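Side-chain contacts in glutathione S-transferase family protein (Populus trichocarpa, PDB 5F06), which probably catalyses the conjugation of glutathione to electrophilic substrates, as a member of the Phi class of glutathione transferases: residues L20-L25 with S199-F204; V30-D33 with G37-K40; V115-V120 with Q130-D135; V184-E187 with V191-W194. All coordinates share one frame; numbering follows the deposited sequence. Where two conformers were deposited one is given.

Contact 1 of 4, residues L20-L25 with S199-F204; sequences LHEKNL and SSRPAF
Glu22 and Arg201 pair side-on across the boundary between the thioredoxin-like N-terminal domain and the helical C-terminal domain, joining the last turn of helix 11-22 to the N-cap of helix 202-210. From CB, the glutamate chain sets out with CG anti to the carbonyl carbon (chi1 -71°) and bends again at chi2, which carries its end across to the other segment. Glu22 CG passes 3.6 Å from Ala203 CB. The carboxylate carbon CD comes closer to that methyl, at 3.4 Å, and Glu22 OE2 closer still, 3.3 Å from Ala203 CB. Glu22 OE1 accepts from Arg201 NH2 at 3.1 Å, OE2 from Arg201 NE at 2.9 Å; both bonds are nearly straight, with N-H...O angles of 172° and 167°. Both use the syn side of the carboxylate, whose plane is moderately turned from the guanidinium. A water that donates weakly to Glu22 OE2 accepts from Ala203 N, at 2.9 Å, in the first turn of the helix. Alongside, His21 CB packs against Ala203 CB at 3.9 Å. A glutamine in place of Glu22 would probably leave the guanidinium without its countercharge and break the two-point grip. Arg201 also makes cation-pi contacts with Tyr82 and Tyr162, so this interdomain seam combines a two-bond charge pair, whose carboxylate is buried, with aromatic groups around the same cation.

Contact 2 of 4, residues V30-D33 with G37-K40; sequences VPVD and GEHK. With GSH (glutathione), chain C.
Unusually, a side-chain carboxylate, not a backbone carbonyl, takes the N-H of Asp33 just past strand 28-31: Glu38 OE1 accepts from Asp33 N at 2.7 Å, almost straight at 174°, on its anti side and somewhat out of the carboxylate plane. The setting is the thioredoxin-like domain, where the chain turns back through a short 3-10 segment beside the glutathione pocket. Glu38 reaches along the departing strand because its chain is fully extended, with CG anti to the backbone N (chi1 -177°). The return bond runs from Glu38 N to Asp33 O, 2.9 Å, so the two residues clasp each other through backbone and side chain. Two waters extend the clasp: one donates to Pro31 O and Glu38 OE2, the other to Glu38 OE1 and only weakly to Pro31 O. An alanine in place of Glu38 would probably leave the N-H of Asp33 without this acceptor and set the turn freer to shift. Val32 CG1 lies 4.0 Å from Glu38 OE1 and 4.2 Å from His39 CB, and the valine also touches Ile53 of the pocket. The turn carries His39, whose NE2 donates to O31 of glutathione at 2.9 Å, with the oxygen at the ring edge.

Contact 3 of 4, residues V115-V120 with Q130-D135; sequences VFQFMV and QTIIDD
Phe118 meets Ile133 through two similar first torsions: in each residue CG or CG1 stands anti to the carbonyl carbon (chi1 -79° and -66°), and for the isoleucine a nearly straight chi2 then carries CD1 out over the phenyl ring. Ile133 CD1 sits above one face of Phe118, 3.9 Å from the ring centroid and displaced toward the rim, a CH-pi contact with Phe118 CZ as the closest ring atom at 3.6 Å. The other branch, Ile133 CG2, lies 3.8 Å from Phe118 CE2, so both arms of the isoleucine engage the ring. This is packing between consecutive helices of the C-terminal domain, near the C-terminal end of helix 90-120 and the start of helix 130-153, obliquely antiparallel, their short segment axes approaching to 9.4 Å at 138°. Ile133 CG1 also rests 3.7 Å from Gln117 CB. The glutamine chain then bends at chi2 and crosses Ile132 at about a right angle, Gln117 CG 3.8 Å from Ile132 CG2 and Gln117 NE2 3.5 Å from Ile132 CD1. While the amide nitrogen lies against this methyl, OE1 accepts from the backbone N of Asp129, just ahead of the second helix. Thr179 and Pro180 touch Phe118 from a loop, and Pro128 packs on Ile133.

Contact 4 of 4, residues V184-E187 with V191-W194; sequences VVNE and VKAW
Val185 and Val191 meet through their CG1 methyls, 4.1 Å apart, with the two side chains crossing at about a right angle. In both, CG1 lies anti to the backbone N (chi1 169° and 175°), and this shared rotamer brings one branch of each valine to the meeting point. Val185 CG1 also rests 4.0 Å from Lys192 CA, so its methyl spans two consecutive residues of the facing helix. Beside this apolar pair the lysine contributes its aliphatic stem: Lys192 CB lies 3.5 Å from Val185 O, and further along Lys192 CD reaches 3.6 Å from Asn186 O. The side-chain carbonyl of Asn186 joins in, with OD1 3.6 Å from Lys192 CE. These are contacts of methylenes with oxygens, and the stem, straight as far as CE, runs obliquely past the asparagine. Only at chi4 does the lysine bend, toward its true polar partner: NZ forms a salt bridge with Glu196, one turn further along helix 189-198, which is likely to hold the far end of the stem alongside Asn186.

Further out, Leu176 and Met177 pack against Val185, and Leu144 of helix 130-153 against Val191. The backbone N of Val191 is held by Glu148 OE1, tying helix 189-198 to the long helix 130-153. The contact thus lies between two short consecutive helices, 183-186 and 189-198, joined by a tight turn in the all-helical C-terminal domain of the glutathione transferase fold, away from the glutathione site.

Overall arrangement
Contact 1 joins segments 174 residues apart at their closest ends and spans the N- and C-terminal domains; contacts 2, 3 and 4 follow in that order between its two segments. Contact 2, about 25 Å from contact 1 between centres, belongs to the thioredoxin-like domain and touches the glutathione site. Contacts 3 and 4 share the helical C-terminal domain, with centres about 19 Å apart, and helix 130-153 serves both. Contacts 2 and 4 lie farthest apart, about 35 Å between centres, on opposite sides of the chain's centre. Contact 1 thus links the two domains through helices that neighbour the others in the chain: helix 11-22 leads on to strand 28-31 of contact 2, and helix 202-210 follows helix 189-198 of contact 4.

Contact 1 of 4, residues L20-L25 with S199-F204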
loop_
_atom_site.group_PDB
_atom_site.type_symbol
_atom_site.label_atom_id
_atom_site.label_comp_id
_atom_site.label_asym_id
_atom_site.label_seq_id
_atom_site.Cartn_x
_atom_site.Cartn_y
_atom_site.Cartn_z
ATOM N N LEU A 20 16.099 -2.760 9.052
ATOM C CA LEU A 20 17.518 -3.094 8.940
ATOM C C LEU A 20 18.068 -3.665 10.253
ATOM O O LEU A 20 18.828 -4.634 10.236
ATOM C CB LEU A 20 18.325 -1.863 8.514
ATOM C CG LEU A 20 18.135 -1.424 7.058
ATOM C CD1 LEU A 20 18.574 0.021 6.843
ATOM C CD2 LEU A 20 18.903 -2.348 6.127
ATOM N N HIS A 21 17.680 -3.083 11.385
ATOM C CA HIS A 21 18.162 -3.555 12.684
ATOM C C HIS A 21 17.551 -4.893 13.078
ATOM O O HIS A 21 18.239 -5.744 13.651
ATOM C CB HIS A 21 17.877 -2.519 13.777
ATOM C CG HIS A 21 18.675 -1.264 13.634
ATOM N ND1 HIS A 21 20.039 -1.272 13.429
ATOM C CD2 HIS A 21 18.308 0.038 13.676
ATOM C CE1 HIS A 21 20.476 -0.028 13.347
ATOM N NE2 HIS A 21 19.445 0.787 13.494
ATOM N N GLU A 22 16.262 -5.076 12.797
ATOM C CA GLU A 22 15.613 -6.360 13.042
ATOM C C GLU A 22 16.371 -7.474 12.328
ATOM O O GLU A 22 16.486 -8.587 12.842
ATOM C CB GLU A 22 14.155 -6.337 12.576
ATOM C CG GLU A 22 13.228 -5.479 13.428
ATOM C CD GLU A 22 12.896 -6.104 14.776
ATOM O OE1 GLU A 22 13.324 -7.245 15.041
ATOM O OE2 GLU A 22 12.197 -5.444 15.571
ATOM N N LYS A 23 16.896 -7.163 11.146
ATOM C CA LYS A 23 17.578 -8.157 10.323
ATOM C C LYS A 23 19.076 -8.237 10.640
ATOM O O LYS A 23 19.802 -9.021 10.026
ATOM C CB LYS A 23 17.369 -7.841 8.839
ATOM C CG LYS A 23 15.897 -7.845 8.397
ATOM C CD LYS A 23 15.224 -9.194 8.592
ATOM C CE LYS A 23 15.799 -10.267 7.676
ATOM N NZ LYS A 23 15.210 -11.606 7.943
ATOM N N ASN A 24 19.525 -7.438 11.606
ATOM C CA ASN A 24 20.937 -7.397 12.001
ATOM C C ASN A 24 21.865 -7.077 10.832
ATOM O O ASN A 24 22.932 -7.674 10.707
ATOM C CB ASN A 24 21.366 -8.731 12.622
ATOM C CG ASN A 24 20.605 -9.066 13.887
ATOM O OD1 ASN A 24 20.104 -8.180 14.581
ATOM N ND2 ASN A 24 20.533 -10.354 14.208
ATOM N N LEU A 25 21.468 -6.133 9.987
ATOM C CA LEU A 25 22.228 -5.825 8.777
ATOM C C LEU A 25 23.162 -4.629 8.933
ATOM O O LEU A 25 22.842 -3.654 9.622
ATOM C CB LEU A 25 21.273 -5.564 7.612
ATOM C CG LEU A 25 20.471 -6.770 7.121
ATOM C CD1 LEU A 25 19.429 -6.330 6.113
ATOM C CD2 LEU A 25 21.388 -7.826 6.518
ATOM N N SER A 199 6.995 -1.018 20.448
ATOM C CA SER A 199 7.811 0.194 20.540
ATOM C C SER A 199 8.987 0.051 21.520
ATOM O O SER A 199 9.865 0.921 21.568
ATOM C CB SER A 199 6.939 1.393 20.938
ATOM O OG SER A 199 6.426 1.275 22.257
ATOM N N SER A 200 9.012 -1.038 22.289
ATOM C CA SER A 200 10.099 -1.283 23.234
ATOM C C SER A 200 11.080 -2.345 22.726
ATOM O O SER A 200 12.016 -2.710 23.430
ATOM C CB SER A 200 9.545 -1.703 24.605
ATOM O OG SER A 200 8.884 -2.956 24.540
ATOM N N ARG A 201 10.865 -2.844 21.513
ATOM C CA ARG A 201 11.803 -3.789 20.919
ATOM C C ARG A 201 13.151 -3.107 20.716
ATOM O O ARG A 201 13.192 -1.931 20.352
ATOM C CB ARG A 201 11.273 -4.323 19.591
ATOM C CG ARG A 201 10.002 -5.153 19.720
ATOM C CD ARG A 201 9.506 -5.616 18.358
ATOM N NE ARG A 201 10.457 -6.492 17.675
ATOM C CZ ARG A 201 10.504 -7.819 17.802
ATOM N NH1 ARG A 201 9.650 -8.454 18.593
ATOM N NH2 ARG A 201 11.409 -8.519 17.128
ATOM N N PRO A 202 14.258 -3.835 20.962
ATOM C CA PRO A 202 15.595 -3.249 20.805
ATOM C C PRO A 202 15.815 -2.601 19.443
ATOM O O PRO A 202 16.443 -1.544 19.365
ATOM C CB PRO A 202 16.526 -4.450 20.989
ATOM C CG PRO A 202 15.773 -5.376 21.866
ATOM C CD PRO A 202 14.328 -5.215 21.483
ATOM N N ALA A 203 15.286 -3.221 18.392
ATOM C CA ALA A 203 15.499 -2.749 17.030
ATOM C C ALA A 203 14.840 -1.396 16.767
ATOM O O ALA A 203 15.250 -0.684 15.853
ATOM C CB ALA A 203 14.987 -3.778 16.036
ATOM N N PHE A 204 13.822 -1.039 17.550
ATOM C CA PHE A 204 13.184 0.266 17.376
ATOM C C PHE A 204 13.731 1.286 18.360
ATOM O O PHE A 204 13.727 2.485 18.080
ATOM C CB PHE A 204 11.663 0.189 17.533
ATOM C CG PHE A 204 10.983 1.515 17.319
ATOM C CD1 PHE A 204 10.929 2.079 16.052
ATOM C CD2 PHE A 204 10.432 2.211 18.381
ATOM C CE1 PHE A 204 10.326 3.306 15.849
ATOM C CE2 PHE A 204 9.827 3.439 18.182
ATOM C CZ PHE A 204 9.775 3.985 16.913
HETATM O O HOH W 1 14.225 -5.876 18.126
#

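Contact 2 of 4, residues V30-D33 with G37-K40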
loop_
_atom_site.group_PDB
_atom_site.type_symbol
_atom_site.label_atom_id
_atom_site.label_comp_id
_atom_site.label_asym_id
_atom_site.label_seq_id
_atom_site.Cartn_x
_atom_site.Cartn_y
_atom_site.Cartn_z
ATOM N N VAL A 30 23.040 7.655 4.490
ATOM C CA VAL A 30 23.561 8.838 3.814
ATOM C C VAL A 30 22.558 9.973 3.983
ATOM O O VAL A 30 21.422 9.859 3.528
ATOM C CB VAL A 30 23.807 8.580 2.314
ATOM C CG1 VAL A 30 24.376 9.824 1.644
ATOM C CG2 VAL A 30 24.732 7.386 2.129
ATOM N N PRO A 31 22.960 11.065 4.653
ATOM C CA PRO A 31 21.995 12.147 4.878
ATOM C C PRO A 31 21.469 12.784 3.596
ATOM O O PRO A 31 22.220 12.973 2.641
ATOM C CB PRO A 31 22.797 13.169 5.688
ATOM C CG PRO A 31 23.855 12.380 6.345
ATOM C CD PRO A 31 24.222 11.305 5.378
ATOM N N VAL A 32 20.176 13.095 3.590
ATOM C CA VAL A 32 19.576 13.919 2.549
ATOM C C VAL A 32 19.069 15.200 3.199
ATOM O O VAL A 32 18.282 15.160 4.147
ATOM C CB VAL A 32 18.423 13.192 1.832
ATOM C CG1 VAL A 32 17.821 14.073 0.744
ATOM C CG2 VAL A 32 18.910 11.887 1.238
ATOM N N ASP A 33 19.535 16.331 2.680
ATOM C CA ASP A 33 19.271 17.636 3.271
ATOM C C ASP A 33 17.919 18.183 2.811
ATOM O O ASP A 33 17.842 18.924 1.828
ATOM C CB ASP A 33 20.401 18.603 2.900
ATOM C CG ASP A 33 20.386 19.881 3.724
ATOM O OD1 ASP A 33 19.349 20.191 4.350
ATOM O OD2 ASP A 33 21.420 20.582 3.733
ATOM N N GLY A 37 16.507 21.392 0.457
ATOM C CA GLY A 37 15.772 20.943 -0.717
ATOM C C GLY A 37 16.527 19.972 -1.610
ATOM O O GLY A 37 16.286 19.923 -2.819
ATOM N N GLU A 38 17.431 19.191 -1.024
ATOM C CA GLU A 38 18.238 18.238 -1.787
ATOM C C GLU A 38 17.364 17.204 -2.486
ATOM O O GLU A 38 17.664 16.768 -3.597
ATOM C CB GLU A 38 19.244 17.527 -0.872
ATOM C CG GLU A 38 20.173 16.556 -1.611
ATOM C CD GLU A 38 21.225 15.929 -0.710
ATOM O OE1 GLU A 38 21.214 16.205 0.511
ATOM O OE2 GLU A 38 22.075 15.167 -1.231
ATOM N N HIS A 39 16.281 16.809 -1.828
ATOM C CA HIS A 39 15.397 15.775 -2.358
ATOM C C HIS A 39 14.637 16.217 -3.609
ATOM O O HIS A 39 14.028 15.392 -4.287
ATOM C CB HIS A 39 14.409 15.320 -1.278
ATOM C CG HIS A 39 13.574 16.423 -0.699
ATOM N ND1 HIS A 39 14.106 17.620 -0.261
ATOM C CD2 HIS A 39 12.243 16.498 -0.464
ATOM C CE1 HIS A 39 13.137 18.386 0.206
ATOM N NE2 HIS A 39 11.996 17.726 0.100
ATOM N N LYS A 40 14.685 17.508 -3.921
ATOM C CA LYS A 40 13.997 18.043 -5.091
ATOM C C LYS A 40 14.958 18.369 -6.240
ATOM O O LYS A 40 14.529 18.871 -7.282
ATOM C CB LYS A 40 13.211 19.303 -4.710
ATOM C CG LYS A 40 12.151 19.082 -3.634
ATOM C CD LYS A 40 11.181 17.970 -4.024
ATOM C CE LYS A 40 9.973 17.909 -3.105
ATOM N NZ LYS A 40 9.177 16.671 -3.345
HETATM N N1 GSH C . 5.124 6.628 0.314
HETATM C CA1 GSH C . 6.403 7.182 0.615
HETATM C C1 GSH C . 7.225 6.175 1.391
HETATM O O11 GSH C . 6.667 5.415 2.223
HETATM O O12 GSH C . 8.465 6.100 1.210
HETATM C CB1 GSH C . 6.239 8.458 1.420
HETATM C CG1 GSH C . 7.582 9.170 1.491
HETATM C CD1 GSH C . 7.511 10.429 2.344
HETATM O OE1 GSH C . 6.439 10.847 2.757
HETATM N N2 GSH C . 8.733 11.105 2.660
HETATM C CA2 GSH C . 8.754 12.292 3.458
HETATM C C2 GSH C . 9.489 13.395 2.701
HETATM O O2 GSH C . 10.365 13.107 1.911
HETATM C CB2 GSH C . 9.522 12.026 4.734
HETATM S SG2 GSH C . 8.593 10.993 5.846
HETATM N N3 GSH C . 9.156 14.777 2.927
HETATM C CA3 GSH C . 9.869 15.823 2.216
HETATM C C3 GSH C . 8.954 16.529 1.219
HETATM O O31 GSH C . 9.228 17.701 0.839
HETATM O O32 GSH C . 7.930 15.948 0.774
HETATM O O HOH W 2 22.310 12.469 -0.219
HETATM O O HOH W 3 23.420 16.200 2.290
#

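Contact 3 of 4, residues V115-V120 with Q130-D135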
loop_
_atom_site.group_PDB
_atom_site.type_symbol
_atom_site.label_atom_id
_atom_site.label_comp_id
_atom_site.label_asym_id
_atom_site.label_seq_id
_atom_site.Cartn_x
_atom_site.Cartn_y
_atom_site.Cartn_z
ATOM N N VAL A 115 -0.219 13.442 11.943
ATOM C CA VAL A 115 1.175 13.756 12.215
ATOM C C VAL A 115 1.633 14.922 11.347
ATOM O O VAL A 115 2.423 15.759 11.790
ATOM C CB VAL A 115 2.075 12.523 11.984
ATOM C CG1 VAL A 115 3.552 12.889 12.039
ATOM C CG2 VAL A 115 1.759 11.452 13.020
ATOM N N PHE A 116 1.134 14.974 10.115
ATOM C CA PHE A 116 1.476 16.060 9.207
ATOM C C PHE A 116 1.070 17.398 9.812
ATOM O O PHE A 116 1.852 18.347 9.838
ATOM C CB PHE A 116 0.796 15.883 7.849
ATOM C CG PHE A 116 1.098 16.991 6.879
ATOM C CD1 PHE A 116 2.190 16.909 6.031
ATOM C CD2 PHE A 116 0.295 18.120 6.824
ATOM C CE1 PHE A 116 2.472 17.931 5.141
ATOM C CE2 PHE A 116 0.572 19.142 5.939
ATOM C CZ PHE A 116 1.661 19.049 5.096
ATOM N N GLN A 117 -0.161 17.469 10.296
ATOM C CA GLN A 117 -0.685 18.712 10.848
ATOM C C GLN A 117 0.096 19.159 12.088
ATOM O O GLN A 117 0.414 20.342 12.238
ATOM C CB GLN A 117 -2.172 18.556 11.179
ATOM C CG GLN A 117 -3.082 18.540 9.950
ATOM C CD GLN A 117 -2.936 19.786 9.094
ATOM O OE1 GLN A 117 -2.771 20.892 9.610
ATOM N NE2 GLN A 117 -2.988 19.609 7.776
ATOM N N PHE A 118 0.420 18.217 12.967
ATOM C CA PHE A 118 1.161 18.539 14.178
ATOM C C PHE A 118 2.643 18.860 13.934
ATOM O O PHE A 118 3.182 19.790 14.531
ATOM C CB PHE A 118 1.065 17.381 15.181
ATOM C CG PHE A 118 -0.228 17.342 15.954
ATOM C CD1 PHE A 118 -0.556 18.352 16.841
ATOM C CD2 PHE A 118 -1.103 16.276 15.811
ATOM C CE1 PHE A 118 -1.741 18.311 17.559
ATOM C CE2 PHE A 118 -2.286 16.229 16.523
ATOM C CZ PHE A 118 -2.603 17.245 17.402
ATOM N N MET A 119 3.282 18.087 13.059
ATOM C CA MET A 119 4.738 18.111 12.927
ATOM C C MET A 119 5.237 18.833 11.676
ATOM O O MET A 119 6.287 19.472 11.707
ATOM C CB MET A 119 5.283 16.678 12.925
ATOM C CG MET A 119 4.887 15.854 14.143
ATOM S SD MET A 119 5.358 16.638 15.698
ATOM C CE MET A 119 4.998 15.321 16.859
ATOM N N VAL A 120 4.497 18.723 10.576
ATOM C CA VAL A 120 4.960 19.255 9.292
ATOM C C VAL A 120 4.359 20.625 8.965
ATOM O O VAL A 120 5.060 21.497 8.456
ATOM C CB VAL A 120 4.639 18.287 8.133
ATOM C CG1 VAL A 120 5.278 18.780 6.840
ATOM C CG2 VAL A 120 5.142 16.888 8.454
ATOM N N GLN A 130 -7.077 21.919 13.138
ATOM C CA GLN A 130 -7.773 21.079 14.108
ATOM C C GLN A 130 -8.878 20.260 13.450
ATOM O O GLN A 130 -9.185 19.152 13.894
ATOM C CB GLN A 130 -8.361 21.928 15.235
ATOM C CG GLN A 130 -8.802 21.118 16.444
ATOM C CD GLN A 130 -7.634 20.490 17.184
ATOM O OE1 GLN A 130 -6.633 21.152 17.464
ATOM N NE2 GLN A 130 -7.754 19.205 17.498
ATOM N N THR A 131 -9.471 20.808 12.393
ATOM C CA THR A 131 -10.500 20.098 11.639
ATOM C C THR A 131 -9.932 18.832 10.996
ATOM O O THR A 131 -10.534 17.762 11.076
ATOM C CB THR A 131 -11.123 21.001 10.545
ATOM O OG1 THR A 131 -11.659 22.184 11.147
ATOM C CG2 THR A 131 -12.233 20.271 9.798
ATOM N N ILE A 132 -8.770 18.954 10.360
ATOM C CA ILE A 132 -8.137 17.809 9.717
ATOM C C ILE A 132 -7.685 16.809 10.782
ATOM O O ILE A 132 -7.823 15.603 10.601
ATOM C CB ILE A 132 -6.947 18.249 8.838
ATOM C CG1 ILE A 132 -7.461 19.137 7.700
ATOM C CG2 ILE A 132 -6.200 17.034 8.274
ATOM C CD1 ILE A 132 -6.377 19.725 6.817
ATOM N N ILE A 133 -7.169 17.315 11.900
ATOM C CA ILE A 133 -6.785 16.458 13.021
ATOM C C ILE A 133 -7.993 15.671 13.540
ATOM O O ILE A 133 -7.947 14.442 13.620
ATOM C CB ILE A 133 -6.159 17.282 14.173
ATOM C CG1 ILE A 133 -4.829 17.888 13.718
ATOM C CG2 ILE A 133 -5.934 16.413 15.422
ATOM C CD1 ILE A 133 -4.268 18.937 14.662
ATOM N N ASP A 134 -9.069 16.374 13.877
ATOM C CA ASP A 134 -10.234 15.738 14.497
ATOM C C ASP A 134 -10.865 14.692 13.584
ATOM O O ASP A 134 -11.221 13.599 14.029
ATOM C CB ASP A 134 -11.282 16.787 14.879
ATOM C CG ASP A 134 -10.819 17.697 16.001
ATOM O OD1 ASP A 134 -9.745 17.437 16.582
ATOM O OD2 ASP A 134 -11.539 18.670 16.307
ATOM N N ASP A 135 -11.008 15.034 12.310
ATOM C CA ASP A 135 -11.586 14.123 11.330
ATOM C C ASP A 135 -10.805 12.811 11.253
ATOM O O ASP A 135 -11.385 11.726 11.232
ATOM C CB ASP A 135 -11.619 14.789 9.957
ATOM C CG ASP A 135 -12.209 13.896 8.889
ATOM O OD1 ASP A 135 -13.202 13.193 9.177
ATOM O OD2 ASP A 135 -11.678 13.898 7.758
#

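Contact 4 of 4, residues V184-E187 with V191-W194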
loop_
_atom_site.group_PDB
_atom_site.type_symbol
_atom_site.label_atom_id
_atom_site.label_comp_id
_atom_site.label_asym_id
_atom_site.label_seq_id
_atom_site.Cartn_x
_atom_site.Cartn_y
_atom_site.Cartn_z
ATOM N N VAL A 184 -6.186 7.988 21.336
ATOM C CA VAL A 184 -6.862 6.922 20.598
ATOM C C VAL A 184 -6.176 5.582 20.849
ATOM O O VAL A 184 -6.822 4.538 20.837
ATOM C CB VAL A 184 -6.921 7.189 19.072
ATOM C CG1 VAL A 184 -7.664 8.473 18.788
ATOM C CG2 VAL A 184 -5.530 7.224 18.451
ATOM N N VAL A 185 -4.870 5.619 21.094
ATOM C CA VAL A 185 -4.120 4.416 21.442
ATOM C C VAL A 185 -4.301 4.085 22.921
ATOM O O VAL A 185 -4.594 2.945 23.280
ATOM C CB VAL A 185 -2.613 4.588 21.116
ATOM C CG1 VAL A 185 -1.768 3.458 21.712
ATOM C CG2 VAL A 185 -2.415 4.664 19.618
ATOM N N ASN A 186 -4.145 5.088 23.779
ATOM C CA ASN A 186 -4.162 4.857 25.216
ATOM C C ASN A 186 -5.510 4.397 25.766
ATOM O O ASN A 186 -5.559 3.757 26.815
ATOM C CB ASN A 186 -3.722 6.121 25.952
ATOM C CG ASN A 186 -2.220 6.331 25.900
ATOM O OD1 ASN A 186 -1.451 5.375 25.794
ATOM N ND2 ASN A 186 -1.795 7.585 25.979
ATOM N N GLU A 187 -6.596 4.710 25.064
ATOM C CA GLU A 187 -7.939 4.385 25.549
ATOM C C GLU A 187 -8.436 3.015 25.087
ATOM O O GLU A 187 -9.541 2.598 25.446
ATOM C CB GLU A 187 -8.929 5.464 25.108
ATOM C CG GLU A 187 -8.824 6.737 25.924
ATOM C CD GLU A 187 -9.773 7.815 25.460
ATOM O OE1 GLU A 187 -10.590 7.546 24.551
ATOM O OE2 GLU A 187 -9.699 8.935 26.009
ATOM N N VAL A 191 -4.678 -2.387 22.155
ATOM C CA VAL A 191 -3.860 -1.561 21.268
ATOM C C VAL A 191 -2.719 -0.906 22.049
ATOM O O VAL A 191 -1.581 -0.870 21.584
ATOM C CB VAL A 191 -4.712 -0.472 20.572
ATOM C CG1 VAL A 191 -3.840 0.468 19.744
ATOM C CG2 VAL A 191 -5.769 -1.113 19.687
ATOM N N LYS A 192 -3.026 -0.398 23.240
ATOM C CA LYS A 192 -2.023 0.262 24.076
ATOM C C LYS A 192 -0.898 -0.698 24.454
ATOM O O LYS A 192 0.282 -0.364 24.345
ATOM C CB LYS A 192 -2.674 0.829 25.344
ATOM C CG LYS A 192 -1.704 1.494 26.315
ATOM C CD LYS A 192 -2.460 2.135 27.478
ATOM C CE LYS A 192 -1.530 2.863 28.432
ATOM N NZ LYS A 192 -0.682 1.923 29.223
ATOM N N ALA A 193 -1.267 -1.890 24.906
ATOM C CA ALA A 193 -0.279 -2.882 25.317
ATOM C C ALA A 193 0.555 -3.340 24.119
ATOM O O ALA A 193 1.770 -3.515 24.227
ATOM C CB ALA A 193 -0.964 -4.060 25.976
ATOM N N TRP A 194 -0.108 -3.528 22.980
ATOM C CA TRP A 194 0.569 -3.876 21.727
ATOM C C TRP A 194 1.600 -2.815 21.353
ATOM O O TRP A 194 2.744 -3.134 21.036
ATOM C CB TRP A 194 -0.471 -4.048 20.617
ATOM C CG TRP A 194 0.046 -4.063 19.208
ATOM C CD1 TRP A 194 0.694 -5.090 18.573
ATOM C CD2 TRP A 194 -0.081 -3.015 18.241
ATOM N NE1 TRP A 194 0.987 -4.733 17.276
ATOM C CE2 TRP A 194 0.521 -3.467 17.048
ATOM C CE3 TRP A 194 -0.640 -1.734 18.269
ATOM C CZ2 TRP A 194 0.579 -2.682 15.902
ATOM C CZ3 TRP A 194 -0.579 -0.958 17.130
ATOM C CH2 TRP A 194 0.025 -1.434 15.962
#